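Mannan endo-1,4-beta-mannosidase (Cryptopygus antarcticus, PDB 4OOU) hydrolyses internal beta-1,4-mannosidic linkages in mannans, galactomannans and glucomannans, cutting the polysaccharide backbone into short manno-oligosaccharides as a secreted family 5 glycosidase. Local coordinates at residues A[40-45]-A[338-343]; A[81-86]-A[131-136]; A[98-103]-A[153-158]; A[184-189]-A[204-209]; A[237-242]-A[276-281]. One frame throughout, in Å; residues are numbered along the deposited sequence.

Contact 1 (A[40-45]-A[338-343]); sequences SGVNFA and ALTWQF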
# COMPACT_ATOMS: atom_id res chain seq x y z
N SER A 40 0.26 -7.68 10.53
CA SER A 40 1.40 -8.57 10.39
C SER A 40 1.20 -9.49 9.21
O SER A 40 0.17 -10.15 9.09
CB SER A 40 1.58 -9.37 11.66
OG SER A 40 2.81 -10.04 11.58
N GLY A 41 2.20 -9.57 8.34
CA GLY A 41 2.03 -10.26 7.10
C GLY A 41 3.02 -9.93 6.02
O GLY A 41 4.15 -9.53 6.30
N VAL A 42 2.59 -10.10 4.78
CA VAL A 42 3.49 -10.05 3.63
C VAL A 42 2.92 -9.28 2.44
O VAL A 42 1.69 -9.07 2.32
CB VAL A 42 3.79 -11.46 3.12
CG1 VAL A 42 4.08 -12.38 4.29
CG2 VAL A 42 2.64 -12.04 2.33
N ASN A 43 3.83 -8.92 1.56
CA ASN A 43 3.49 -8.55 0.21
C ASN A 43 3.52 -9.81 -0.65
O ASN A 43 4.47 -10.58 -0.55
CB ASN A 43 4.55 -7.63 -0.37
CG ASN A 43 4.46 -6.26 0.17
OD1 ASN A 43 3.82 -5.41 -0.44
ND2 ASN A 43 5.14 -6.01 1.29
N PHE A 44 2.53 -9.99 -1.54
CA PHE A 44 2.59 -11.14 -2.44
C PHE A 44 3.75 -10.97 -3.41
O PHE A 44 4.60 -11.90 -3.51
CB PHE A 44 1.27 -11.46 -3.14
CG PHE A 44 0.24 -12.16 -2.26
CD1 PHE A 44 0.60 -12.89 -1.13
CD2 PHE A 44 -1.12 -12.11 -2.60
CE1 PHE A 44 -0.36 -13.53 -0.33
CE2 PHE A 44 -2.08 -12.76 -1.82
CZ PHE A 44 -1.69 -13.46 -0.68
N ALA A 45 3.84 -9.85 -4.12
CA ALA A 45 2.82 -8.81 -4.30
C ALA A 45 2.03 -9.12 -5.57
O ALA A 45 1.10 -8.39 -5.93
CB ALA A 45 3.48 -7.44 -4.45
N ALA A 338 3.82 -4.46 9.87
CA ALA A 338 5.07 -4.79 9.15
C ALA A 338 4.88 -5.92 8.16
O ALA A 338 4.36 -7.00 8.52
CB ALA A 338 6.17 -5.16 10.13
N LEU A 339 5.33 -5.68 6.93
CA LEU A 339 5.01 -6.53 5.77
C LEU A 339 6.25 -6.84 4.99
O LEU A 339 6.93 -5.93 4.53
CB LEU A 339 4.02 -5.79 4.84
CG LEU A 339 2.51 -6.01 4.90
CD1 LEU A 339 2.01 -6.20 6.31
CD2 LEU A 339 1.81 -4.84 4.27
N THR A 340 6.54 -8.12 4.81
CA THR A 340 7.77 -8.55 4.15
C THR A 340 7.62 -8.44 2.66
O THR A 340 6.50 -8.34 2.15
CB THR A 340 8.16 -10.01 4.52
OG1 THR A 340 7.02 -10.89 4.35
CG2 THR A 340 8.63 -10.09 5.98
N TRP A 341 8.75 -8.44 1.97
CA TRP A 341 8.77 -8.46 0.53
C TRP A 341 9.62 -9.68 0.07
O TRP A 341 10.74 -9.79 0.51
CB TRP A 341 9.39 -7.16 -0.00
CG TRP A 341 9.37 -7.13 -1.50
CD1 TRP A 341 10.29 -7.66 -2.33
CD2 TRP A 341 8.32 -6.61 -2.34
NE1 TRP A 341 9.89 -7.51 -3.64
CE2 TRP A 341 8.69 -6.86 -3.67
CE3 TRP A 341 7.12 -5.95 -2.09
CZ2 TRP A 341 7.91 -6.47 -4.75
CZ3 TRP A 341 6.34 -5.56 -3.16
CH2 TRP A 341 6.74 -5.82 -4.48
N GLN A 342 9.10 -10.60 -0.77
CA GLN A 342 7.65 -10.75 -1.09
C GLN A 342 7.43 -12.23 -1.29
O GLN A 342 8.39 -13.00 -1.49
CB GLN A 342 7.29 -10.02 -2.37
CG GLN A 342 7.87 -10.69 -3.61
CD GLN A 342 7.70 -9.92 -4.91
OE1 GLN A 342 8.59 -9.90 -5.76
NE2 GLN A 342 6.53 -9.30 -5.08
N PHE A 343 6.18 -12.66 -1.28
CA PHE A 343 5.90 -14.09 -1.12
C PHE A 343 6.30 -14.92 -2.33
O PHE A 343 6.83 -16.02 -2.19
CB PHE A 343 4.44 -14.33 -0.77
CG PHE A 343 4.26 -15.36 0.30
CD1 PHE A 343 4.81 -15.17 1.56
CD2 PHE A 343 3.54 -16.54 0.05
CE1 PHE A 343 4.65 -16.13 2.55
CE2 PHE A 343 3.38 -17.50 1.03
CZ PHE A 343 3.94 -17.30 2.28

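Contact 2 (A[81-86]-A[131-136]); sequences RVWVHV and LFNGAL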
# COMPACT_ATOMS: atom_id res chain seq x y z
N ARG A 81 -0.56 -7.57 1.09
CA ARG A 81 -0.57 -6.44 0.16
C ARG A 81 -0.38 -7.03 -1.26
O ARG A 81 0.55 -7.84 -1.51
CB ARG A 81 0.55 -5.49 0.51
CG ARG A 81 0.63 -4.16 -0.24
CD ARG A 81 1.85 -3.41 0.25
NE ARG A 81 2.05 -2.13 -0.40
CZ ARG A 81 3.08 -1.80 -1.18
NH1 ARG A 81 4.06 -2.68 -1.46
NH2 ARG A 81 3.15 -0.57 -1.66
N VAL A 82 -1.29 -6.66 -2.16
CA VAL A 82 -1.32 -7.28 -3.46
C VAL A 82 -1.69 -6.26 -4.52
O VAL A 82 -2.56 -5.43 -4.31
CB VAL A 82 -2.29 -8.47 -3.47
CG1 VAL A 82 -3.63 -8.09 -2.89
CG2 VAL A 82 -2.45 -9.06 -4.88
N TRP A 83 -1.00 -6.34 -5.65
CA TRP A 83 -0.98 -5.30 -6.67
C TRP A 83 -2.03 -5.58 -7.76
O TRP A 83 -2.25 -6.73 -8.12
CB TRP A 83 0.43 -5.24 -7.28
CG TRP A 83 1.51 -4.66 -6.38
CD1 TRP A 83 1.55 -4.64 -5.02
CD2 TRP A 83 2.71 -4.03 -6.81
NE1 TRP A 83 2.68 -4.02 -4.58
CE2 TRP A 83 3.41 -3.64 -5.66
CE3 TRP A 83 3.25 -3.75 -8.06
CZ2 TRP A 83 4.61 -2.98 -5.73
CZ3 TRP A 83 4.44 -3.09 -8.13
CH2 TRP A 83 5.11 -2.71 -6.98
N VAL A 84 -2.66 -4.51 -8.27
CA VAL A 84 -3.77 -4.63 -9.23
C VAL A 84 -3.50 -4.07 -10.65
O VAL A 84 -3.17 -4.84 -11.56
CB VAL A 84 -5.10 -4.05 -8.67
CG1 VAL A 84 -6.28 -4.51 -9.54
CG2 VAL A 84 -5.31 -4.52 -7.23
N HIS A 85 -3.68 -2.78 -10.89
CA HIS A 85 -3.43 -2.29 -12.25
C HIS A 85 -1.94 -2.45 -12.63
O HIS A 85 -1.62 -2.93 -13.73
CB HIS A 85 -3.87 -0.85 -12.44
CG HIS A 85 -5.26 -0.58 -11.99
ND1 HIS A 85 -6.25 -1.52 -12.07
CD2 HIS A 85 -5.82 0.52 -11.45
CE1 HIS A 85 -7.37 -1.02 -11.57
NE2 HIS A 85 -7.13 0.22 -11.20
N VAL A 86 -1.06 -2.06 -11.71
CA VAL A 86 0.40 -2.15 -11.92
C VAL A 86 0.83 -1.19 -13.04
O VAL A 86 0.95 0.01 -12.78
CB VAL A 86 0.88 -3.61 -12.15
CG1 VAL A 86 2.40 -3.71 -12.16
CG2 VAL A 86 0.33 -4.52 -11.06
N LEU A 131 -3.23 0.08 -6.29
CA LEU A 131 -3.79 0.43 -7.57
C LEU A 131 -2.76 0.47 -8.67
O LEU A 131 -2.79 -0.37 -9.57
CB LEU A 131 -4.54 1.76 -7.48
CG LEU A 131 -6.07 1.67 -7.40
CD1 LEU A 131 -6.54 0.42 -6.72
CD2 LEU A 131 -6.65 2.89 -6.72
N PHE A 132 -1.83 1.43 -8.60
CA PHE A 132 -0.78 1.55 -9.61
C PHE A 132 0.61 1.47 -9.06
O PHE A 132 0.88 1.79 -7.91
CB PHE A 132 -0.89 2.89 -10.32
CG PHE A 132 -2.20 3.10 -11.01
CD1 PHE A 132 -2.41 2.61 -12.28
CD2 PHE A 132 -3.20 3.83 -10.41
CE1 PHE A 132 -3.63 2.83 -12.92
CE2 PHE A 132 -4.40 4.07 -11.05
CZ PHE A 132 -4.62 3.56 -12.30
N ASN A 133 1.53 1.12 -9.93
CA ASN A 133 2.95 1.22 -9.59
C ASN A 133 3.45 2.62 -9.90
O ASN A 133 3.08 3.14 -10.92
CB ASN A 133 3.72 0.22 -10.40
CG ASN A 133 5.07 -0.13 -9.82
OD1 ASN A 133 5.88 -0.77 -10.50
ND2 ASN A 133 5.33 0.26 -8.56
N GLY A 134 4.26 3.21 -9.01
CA GLY A 134 5.03 4.43 -9.32
C GLY A 134 6.54 4.16 -9.34
O GLY A 134 7.32 4.97 -9.87
N ALA A 135 6.96 3.04 -8.79
CA ALA A 135 8.39 2.65 -8.86
C ALA A 135 8.85 2.61 -10.32
O ALA A 135 9.79 3.26 -10.72
CB ALA A 135 8.63 1.29 -8.18
N LEU A 136 8.11 1.82 -11.09
CA LEU A 136 8.21 1.73 -12.53
C LEU A 136 6.79 2.05 -13.03
O LEU A 136 5.80 1.71 -12.38
CB LEU A 136 8.63 0.32 -12.93
CG LEU A 136 10.13 -0.06 -13.13
CD1 LEU A 136 11.16 0.72 -12.30
CD2 LEU A 136 10.32 -1.58 -12.98
O HOH W 1 -0.59 -1.74 -8.82

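Contact 3 (A[98-103]-A[153-158]); sequences GFVTST and NSYINN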
# COMPACT_ATOMS: atom_id res chain seq x y z
N GLY A 98 -6.64 7.09 -25.35
CA GLY A 98 -6.09 7.10 -24.00
C GLY A 98 -7.08 7.46 -22.90
O GLY A 98 -6.71 8.08 -21.90
N PHE A 99 -8.33 7.06 -23.08
CA PHE A 99 -9.38 7.27 -22.10
C PHE A 99 -9.77 5.89 -21.62
O PHE A 99 -9.74 4.92 -22.39
CB PHE A 99 -10.59 7.98 -22.73
CG PHE A 99 -10.40 9.47 -22.92
CD1 PHE A 99 -9.60 9.95 -23.95
CD2 PHE A 99 -10.99 10.38 -22.06
CE1 PHE A 99 -9.38 11.32 -24.11
CE2 PHE A 99 -10.79 11.75 -22.21
CZ PHE A 99 -9.99 12.22 -23.24
N VAL A 100 -10.12 5.78 -20.34
CA VAL A 100 -10.47 4.47 -19.77
C VAL A 100 -11.89 4.13 -20.17
O VAL A 100 -12.80 4.92 -19.96
CB VAL A 100 -10.28 4.43 -18.22
CG1 VAL A 100 -11.10 3.31 -17.58
CG2 VAL A 100 -8.81 4.23 -17.89
N THR A 101 -12.07 2.97 -20.79
CA THR A 101 -13.42 2.48 -21.15
C THR A 101 -14.00 1.67 -20.04
O THR A 101 -15.21 1.66 -19.85
CB THR A 101 -13.43 1.58 -22.42
OG1 THR A 101 -12.69 0.36 -22.19
CG2 THR A 101 -12.83 2.29 -23.59
N SER A 102 -13.14 0.95 -19.34
CA SER A 102 -13.59 0.01 -18.33
C SER A 102 -12.45 -0.60 -17.50
O SER A 102 -11.26 -0.23 -17.53
CB SER A 102 -14.42 -1.09 -18.98
OG SER A 102 -13.83 -1.50 -20.19
N THR A 103 -12.88 -1.58 -16.74
CA THR A 103 -12.09 -2.20 -15.75
C THR A 103 -11.07 -3.08 -16.52
O THR A 103 -9.86 -2.95 -16.36
CB THR A 103 -13.10 -2.88 -14.78
OG1 THR A 103 -12.88 -2.47 -13.42
CG2 THR A 103 -13.14 -4.37 -14.94
N ASN A 153 -10.49 11.38 -14.89
CA ASN A 153 -11.89 11.17 -14.61
C ASN A 153 -12.46 9.97 -15.36
O ASN A 153 -13.42 9.35 -14.89
CB ASN A 153 -12.73 12.42 -14.90
CG ASN A 153 -12.57 13.50 -13.84
OD1 ASN A 153 -12.83 13.27 -12.64
ND2 ASN A 153 -12.15 14.69 -14.27
N SER A 154 -11.90 9.62 -16.52
CA SER A 154 -12.41 8.45 -17.20
C SER A 154 -12.02 7.27 -16.36
O SER A 154 -12.83 6.35 -16.15
CB SER A 154 -11.90 8.32 -18.64
OG SER A 154 -10.51 8.40 -18.71
N TYR A 155 -10.79 7.31 -15.82
CA TYR A 155 -10.34 6.21 -14.94
C TYR A 155 -11.30 6.11 -13.76
O TYR A 155 -11.84 5.04 -13.47
CB TYR A 155 -8.92 6.39 -14.43
CG TYR A 155 -8.58 5.39 -13.33
CD1 TYR A 155 -8.51 4.02 -13.61
CD2 TYR A 155 -8.34 5.80 -12.02
CE1 TYR A 155 -8.22 3.09 -12.61
CE2 TYR A 155 -8.06 4.87 -11.02
CZ TYR A 155 -7.99 3.52 -11.31
OH TYR A 155 -7.70 2.61 -10.31
N ILE A 156 -11.52 7.24 -13.12
CA ILE A 156 -12.36 7.28 -11.96
C ILE A 156 -13.74 6.73 -12.25
O ILE A 156 -14.23 5.87 -11.51
CB ILE A 156 -12.43 8.72 -11.39
CG1 ILE A 156 -11.07 9.06 -10.76
CG2 ILE A 156 -13.55 8.85 -10.35
CD1 ILE A 156 -10.78 10.53 -10.53
N ASN A 157 -14.34 7.18 -13.34
CA ASN A 157 -15.77 6.96 -13.56
C ASN A 157 -16.08 5.61 -14.12
O ASN A 157 -17.02 4.93 -13.66
CB ASN A 157 -16.34 8.09 -14.42
CG ASN A 157 -16.25 9.44 -13.71
OD1 ASN A 157 -16.13 9.50 -12.48
ND2 ASN A 157 -16.26 10.52 -14.48
N ASN A 158 -15.22 5.18 -15.03
CA ASN A 158 -15.41 3.93 -15.74
C ASN A 158 -14.72 2.71 -15.17
O ASN A 158 -14.96 1.57 -15.61
CB ASN A 158 -14.93 4.11 -17.17
CG ASN A 158 -15.83 5.02 -17.95
OD1 ASN A 158 -17.04 5.12 -17.66
ND2 ASN A 158 -15.27 5.70 -18.93

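Contact 4 (A[184-189]-A[204-209]); sequences GTLQPG and QGAGWG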
# COMPACT_ATOMS: atom_id res chain seq x y z
N GLY A 184 9.79 6.77 -7.47
CA GLY A 184 10.43 6.08 -8.57
C GLY A 184 10.37 6.85 -9.88
O GLY A 184 11.34 6.90 -10.61
N THR A 185 9.21 7.45 -10.15
CA THR A 185 8.96 8.12 -11.41
C THR A 185 8.79 9.61 -11.15
O THR A 185 8.28 10.36 -11.98
CB THR A 185 7.74 7.49 -12.13
OG1 THR A 185 6.67 7.28 -11.20
CG2 THR A 185 8.16 6.18 -12.73
N LEU A 186 9.26 10.03 -9.98
CA LEU A 186 9.24 11.42 -9.56
C LEU A 186 10.24 12.20 -10.40
O LEU A 186 11.26 11.64 -10.74
CB LEU A 186 9.63 11.49 -8.08
CG LEU A 186 9.60 12.75 -7.21
CD1 LEU A 186 10.86 12.83 -6.34
CD2 LEU A 186 9.40 14.04 -7.97
N GLN A 187 9.93 13.45 -10.72
CA GLN A 187 10.85 14.41 -11.38
C GLN A 187 11.29 15.46 -10.35
O GLN A 187 10.56 16.41 -10.08
CB GLN A 187 10.15 15.10 -12.56
CG GLN A 187 10.98 16.10 -13.35
CD GLN A 187 10.18 16.73 -14.47
OE1 GLN A 187 9.29 17.52 -14.22
NE2 GLN A 187 10.48 16.38 -15.69
N PRO A 188 12.47 15.27 -9.75
CA PRO A 188 12.82 16.19 -8.67
C PRO A 188 13.18 17.60 -9.16
O PRO A 188 13.60 17.76 -10.31
CB PRO A 188 14.02 15.50 -7.98
CG PRO A 188 14.08 14.11 -8.53
CD PRO A 188 13.45 14.18 -9.89
N GLY A 189 13.02 18.59 -8.28
CA GLY A 189 13.22 19.99 -8.61
C GLY A 189 12.70 20.91 -7.51
O GLY A 189 11.95 20.49 -6.64
N GLN A 204 19.56 11.39 -3.34
CA GLN A 204 19.14 10.26 -2.52
C GLN A 204 18.66 9.08 -3.40
O GLN A 204 18.42 8.01 -2.88
CB GLN A 204 18.06 10.69 -1.52
CG GLN A 204 18.46 11.86 -0.63
CD GLN A 204 19.48 11.50 0.45
OE1 GLN A 204 20.17 10.46 0.38
NE2 GLN A 204 19.58 12.35 1.46
N GLY A 205 18.53 9.29 -4.71
CA GLY A 205 18.32 8.21 -5.68
C GLY A 205 16.92 8.10 -6.27
O GLY A 205 16.66 7.17 -7.04
N ALA A 206 16.02 9.03 -5.93
CA ALA A 206 14.69 9.05 -6.54
C ALA A 206 14.86 9.26 -8.03
O ALA A 206 15.93 9.70 -8.48
CB ALA A 206 13.83 10.15 -5.94
N GLY A 207 13.80 8.96 -8.78
CA GLY A 207 13.80 9.12 -10.24
C GLY A 207 14.31 7.89 -10.95
O GLY A 207 14.49 7.91 -12.16
N TRP A 208 14.54 6.80 -10.22
CA TRP A 208 15.23 5.63 -10.79
C TRP A 208 14.41 4.97 -11.93
O TRP A 208 14.97 4.28 -12.82
CB TRP A 208 15.60 4.62 -9.68
CG TRP A 208 14.48 3.79 -9.12
CD1 TRP A 208 14.04 2.57 -9.59
CD2 TRP A 208 13.66 4.09 -7.99
NE1 TRP A 208 12.99 2.12 -8.83
CE2 TRP A 208 12.74 3.03 -7.85
CE3 TRP A 208 13.59 5.16 -7.11
CZ2 TRP A 208 11.78 3.01 -6.85
CZ3 TRP A 208 12.63 5.13 -6.10
CH2 TRP A 208 11.74 4.07 -5.98
N GLY A 209 13.09 5.17 -11.88
CA GLY A 209 12.21 4.69 -12.93
C GLY A 209 12.09 5.66 -14.09
O GLY A 209 11.30 5.46 -14.99

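Contact 5 (A[237-242]-A[276-281]); sequences LVTVGS and FYQMHT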
# COMPACT_ATOMS: atom_id res chain seq x y z
N LEU A 237 -10.13 3.08 3.64
CA LEU A 237 -8.83 3.47 4.12
C LEU A 237 -7.92 3.62 2.92
O LEU A 237 -7.83 2.73 2.06
CB LEU A 237 -8.30 2.42 5.10
CG LEU A 237 -8.98 2.30 6.47
CD1 LEU A 237 -8.11 1.37 7.30
CD2 LEU A 237 -9.16 3.64 7.18
N VAL A 238 -7.21 4.73 2.84
CA VAL A 238 -6.34 4.93 1.70
C VAL A 238 -4.95 5.18 2.20
O VAL A 238 -4.79 5.83 3.25
CB VAL A 238 -6.80 6.07 0.83
CG1 VAL A 238 -5.91 6.15 -0.40
CG2 VAL A 238 -8.25 5.84 0.39
N THR A 239 -3.97 4.65 1.44
CA THR A 239 -2.57 4.88 1.72
C THR A 239 -1.80 5.11 0.43
O THR A 239 -2.33 5.06 -0.68
CB THR A 239 -1.96 3.69 2.50
OG1 THR A 239 -0.68 4.02 3.08
CG2 THR A 239 -1.76 2.51 1.61
N VAL A 240 -0.53 5.40 0.64
CA VAL A 240 0.47 5.52 -0.36
C VAL A 240 1.74 4.97 0.32
O VAL A 240 1.99 5.29 1.49
CB VAL A 240 0.67 7.00 -0.73
CG1 VAL A 240 1.91 7.18 -1.60
CG2 VAL A 240 -0.57 7.52 -1.45
N GLY A 241 2.49 4.14 -0.38
CA GLY A 241 3.67 3.48 0.19
C GLY A 241 4.95 4.09 -0.38
O GLY A 241 5.34 3.78 -1.51
N SER A 242 5.58 4.98 0.37
CA SER A 242 6.82 5.57 -0.10
C SER A 242 7.97 4.60 -0.07
O SER A 242 7.99 3.64 0.72
CB SER A 242 7.19 6.81 0.69
OG SER A 242 6.39 7.89 0.22
N PHE A 276 -3.56 6.46 6.52
CA PHE A 276 -2.38 5.93 7.17
C PHE A 276 -1.14 6.07 6.29
O PHE A 276 -1.18 5.89 5.07
CB PHE A 276 -2.59 4.48 7.68
CG PHE A 276 -2.65 3.39 6.62
CD1 PHE A 276 -1.50 2.84 6.08
CD2 PHE A 276 -3.86 2.82 6.26
CE1 PHE A 276 -1.55 1.81 5.14
CE2 PHE A 276 -3.92 1.78 5.33
CZ PHE A 276 -2.76 1.28 4.77
N TYR A 277 -0.03 6.45 6.92
CA TYR A 277 1.26 6.56 6.25
C TYR A 277 1.87 5.17 6.09
O TYR A 277 1.42 4.18 6.68
CB TYR A 277 2.17 7.42 7.08
CG TYR A 277 1.67 8.85 7.31
CD1 TYR A 277 1.71 9.80 6.29
CD2 TYR A 277 1.23 9.25 8.55
CE1 TYR A 277 1.27 11.10 6.51
CE2 TYR A 277 0.81 10.55 8.78
CZ TYR A 277 0.82 11.47 7.76
OH TYR A 277 0.38 12.75 8.04
N GLN A 278 2.92 5.11 5.29
CA GLN A 278 3.53 3.85 4.95
C GLN A 278 4.90 4.09 4.40
O GLN A 278 5.06 4.73 3.35
CB GLN A 278 2.69 3.12 3.91
CG GLN A 278 3.01 1.63 3.72
CD GLN A 278 2.51 1.08 2.39
OE1 GLN A 278 3.24 0.35 1.70
NE2 GLN A 278 1.27 1.44 2.02
N MET A 279 5.90 3.60 5.11
CA MET A 279 7.26 3.63 4.59
C MET A 279 7.68 2.22 4.21
O MET A 279 7.17 1.24 4.74
CB MET A 279 8.18 4.23 5.64
CG MET A 279 7.82 5.65 6.05
SD MET A 279 8.53 6.12 7.65
CE MET A 279 7.94 7.80 7.78
N HIS A 280 8.56 2.14 3.24
CA HIS A 280 9.23 0.88 2.89
C HIS A 280 10.67 0.99 3.30
O HIS A 280 11.16 2.07 3.29
CB HIS A 280 9.21 0.66 1.39
CG HIS A 280 7.85 0.57 0.81
ND1 HIS A 280 7.63 0.65 -0.54
CD2 HIS A 280 6.65 0.42 1.39
CE1 HIS A 280 6.34 0.52 -0.78
NE2 HIS A 280 5.72 0.39 0.38
N THR A 281 11.37 -0.09 3.62
CA THR A 281 12.74 0.07 4.09
C THR A 281 13.66 -1.11 3.78
O THR A 281 13.34 -2.28 4.03
CB THR A 281 12.76 0.45 5.59
OG1 THR A 281 14.05 1.00 5.94
CG2 THR A 281 12.42 -0.73 6.45

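Contact 1 (A[40-45]-A[338-343])
Val-42 meets the ring of Phe-343 through its CG2 methyl, which lies 3.9 Å from Phe-343 CD1. The same phenylalanine sets its CB against the edge of the Phe-44 ring, near that ring's plane, while Met-360 of helix 353-361 packs on Val-42 and Met-357 on Phe-343. On the barrel-lumen side a second apolar touch forms, where Ala-45 CB rests 3.6 Å from Trp-341 CH2.

These residues sit where the first and last strands of the (beta/alpha)8 barrel, 35-43 and 337-340, run parallel and close the cylinder, their short axes inclined at 37°. Thr-340 N donates a hydrogen bond to Gly-41 O at 3.1 Å, on a lone pair, while Gly-41 keeps backbone angles that would jam any side chain. Beyond the strands both chains turn through cis peptides, before Ala-45 and before Gln-342, and Phe-343 N binds Asn-43 O at 2.8 Å.

Asn-43 forms the polar edge. With CG beside the backbone N (chi1 -75°), its amide folds back so that ND2 reaches Thr-340 O at 2.8 Å, from well above the carbonyl plane. Asn-43 N also donates to Thr-340 O, at 2.8 Å and more nearly in plane, so one carbonyl is gripped twice by one residue. The amide crosses Trp-341, a substrate-binding residue, with Asn-43 CG 3.5 Å from Trp-341 CE3, while OD1 is bound by Arg-81 and ND2 also by Gly-311 O. A leucine in its place would probably leave Arg-81 without this acceptor and Thr-340 O with one donor fewer beside the nucleophile, assigned by similarity as Glu-312.

Contact 2 (A[81-86]-A[131-136])
Leu-131 O receives Val-86 N at 3.2 Å and, more weakly, His-85 N, and two residues further on Asn-133 N returns a nearly straight bond (172°) to Val-86 O at 3.1 Å, so the two chains run parallel although segment 81-86 has just turned a corner at Val-84 and His-85. A water sits in this corner, accepting from Val-86 N at 2.9 Å and making weak bonds with Val-84 N and Leu-131 O.

The turn throws His-85 across to Phe-132 and brings His-85 CB to 3.1 Å from Leu-131 O. With CG anti to the carbonyl carbon (chi1 -51°), the imidazole is carried over the phenyl ring. Its CD2 hangs over one face, toward the rim, with His-85 CD2 3.4 Å from Phe-132 CZ, and the planes meet at 57°, an oblique pairing in which the imidazole does not lie flat on its neighbour. The far nitrogen, NE2, is taken up by the hydroxyl of Tyr-155 on helix 149-167, and that helix also covers Leu-131 through Leu-160.

On the other side of the backbone the indole of Trp-83 leans obliquely on the amide of Asn-133, with Trp-83 CZ3 3.5 Å from Asn-133 CG. Arg-81 NH1 lies at the indole edge, in its plane, and the same guanidinium group forms salt bridges to Glu-177 and Glu-312. Here, then, are neighbouring strands 79-86 and 126-133 at the C-terminal end of a (beta/alpha)8 barrel, where family 5 glycosidases place their active site: Trp-83 binds substrate, and Asn-133 stands about 3 Å, side chain to side chain, from Asn-180, another substrate-binding residue.

Contact 3 (A[98-103]-A[153-158])
Val-100 brings a two-stranded antiparallel hairpin, 93-94 with 100-102, down onto helix 149-167, and its backbone is held there at both its N-H and its carbonyl by side chains one helical turn apart. Val-100 N points almost straight (169°) at Ser-154 OG, 3.1 Å away. Ser-154 carries its hydroxyl between its own N and carbonyl carbon (chi1 53°), turned to the strand, and OG is bonded also to Lys-151 O, so the hydroxyl bridges the helix backbone and the hairpin backbone. An alanine in place of Ser-154 would probably leave Val-100 N without its mate in this partly buried seam.

Asn-158 supplies the second grip: ND2 donates to Val-100 O at 2.8 Å, with the oxygen close to the amide plane. Its aliphatic part lies alongside the valine, the two side chains pointing opposite ways, with Asn-158 CB 3.9 Å from Val-100 CG1. Between the two polar points Val-100 CB presses on the helix at Tyr-155 CA, 3.7 Å off, while CG2 runs alongside Tyr-155 CB. Further on, Ser-102 CA makes a CH...O contact of 3.4 Å with Asn-158 O.

Thr-101 and Ser-102 both face Ala-93, a classic beta bulge in the hairpin. The structure thus lies outside the barrel wall: Thr-103 leads to helix 109-122, Phe-99 reaches back along helix 149-167 to Ser-150, a substrate-binding residue, and the Tyr-155 ring turns inward to Phe-132 on strand 126-133.

Contact 4 (A[184-189]-A[204-209])
Trp-208 lays one face of its indole flat against the backbone of Gly-184, whose CA stands 3.4 Å from the centroid of the six-membered ring and only 10° off the ring normal. This is a CH-pi contact made by the main chain itself, with no side chain to intervene. A CB on Gly-184 would come within 3.2 Å of Trp-208 CZ2, so glycine is what permits the ring to lie so close. The indole gets there because its CG is tucked between backbone N and carbonyl carbon (chi1 75°), which folds the ring back over the neighbouring loop.

The two backbones are joined beside the ring. Gly-209 N donates to Gly-184 O at 2.8 Å, bent to 143° and tilted out of the carbonyl plane. Gly-209 is tightly placed too, since a CB there would press on that carbonyl and on the Thr-185 methyl. Thr-185 turns its CG2 to Gly-209 O at 3.9 Å and gives OG1 to Gly-134 O, at the end of a barrel strand. Farther out, Leu-186 CD1 touches Ala-206 CB at 4.0 Å, and Gly-207, whose left-handed backbone angles suit glycine, passes its CA 3.6 Å from Leu-186 O.

Trp-208 binds substrate, as do Gln-187 and Gln-204 of the same two segments; its indole lies about 3 Å from the side chain of Glu-181, the proton donor/acceptor by similarity, and meets the Trp-243 ring. Both segments belong to the long excursion between strand 179-180 and helix 215-232, which folds back on itself above the C-terminal end of the barrel; backbone bonds from Thr-185 and Gln-187 to Phe-213 fasten its stem just before that helix.

Contact 5 (A[237-242]-A[276-281])
Thr-239 holds OG1 opposite its backbone N across the CA-CB bond (chi1 -165°), and Phe-276 turns its ring back over its own main chain (chi1 73°); together these torsions bring one face of the phenyl ring over the threonine. Thr-239 OG1 donates a hydrogen bond to Phe-276 O at 2.8 Å, approaching from above the carbonyl plane, while Thr-239 CB sits 3.6 Å from the centroid of the Phe-276 ring.

Next along the strand Gln-278, extended, reaches across Gly-241. Its NE2 makes a weak bond to Thr-239 OG1 and a further one to Glu-177, and its OE1 accepts from His-280 NE2 at 2.8 Å, in the imidazole plane. The carboxamide is therefore held at both ends and, with Glu-181 at ND1, probably fixes the rotation of the imidazole. Gly-241 CA lies 3.5 Å from Gln-278 CD, where a side chain would collide with OE1 and the imidazole. Over one face of the His-280 ring stands Ser-242 O, 3.1 Å from His-280 CG. Glu-181 is the proton donor/acceptor by similarity; Gln-278 is thus a second-shell residue behind His-280. On the backbone, Ser-242 N donates to Gln-278 O at 3.0 Å.

Strands 238-241 and 277-281 run side by side in the barrel, their short axes inclined at 23°, with side chains doing much of the joining. Strand 173-177 flanks the first of them and strand 308-313 the second, while helix 215-232 packs on Val-238 and Val-240 from outside.

In the fold
Contacts 1, 2 and 5 sit in the wall of one (beta/alpha)8 barrel, their centres 13 to 14 Å apart. Contact 1 joins the first and last strands and so encloses all the others along the chain; contacts 2 and 3 alternate in sequence, and contacts 4 and 5 follow in series. Arg-81 ties contacts 1 and 2 together and packs on Gln-278 and His-280 of contact 5. Tyr-155 links contact 3, a peripheral hairpin and helix, to contact 2, about 17 Å away between centres. Contact 4, equally far from contact 2, overhangs the same rim. The wall contacts and contact 4 all carry or adjoin substrate-binding residues, consistent with one mannan-binding cleft at the C-terminal end of the barrel.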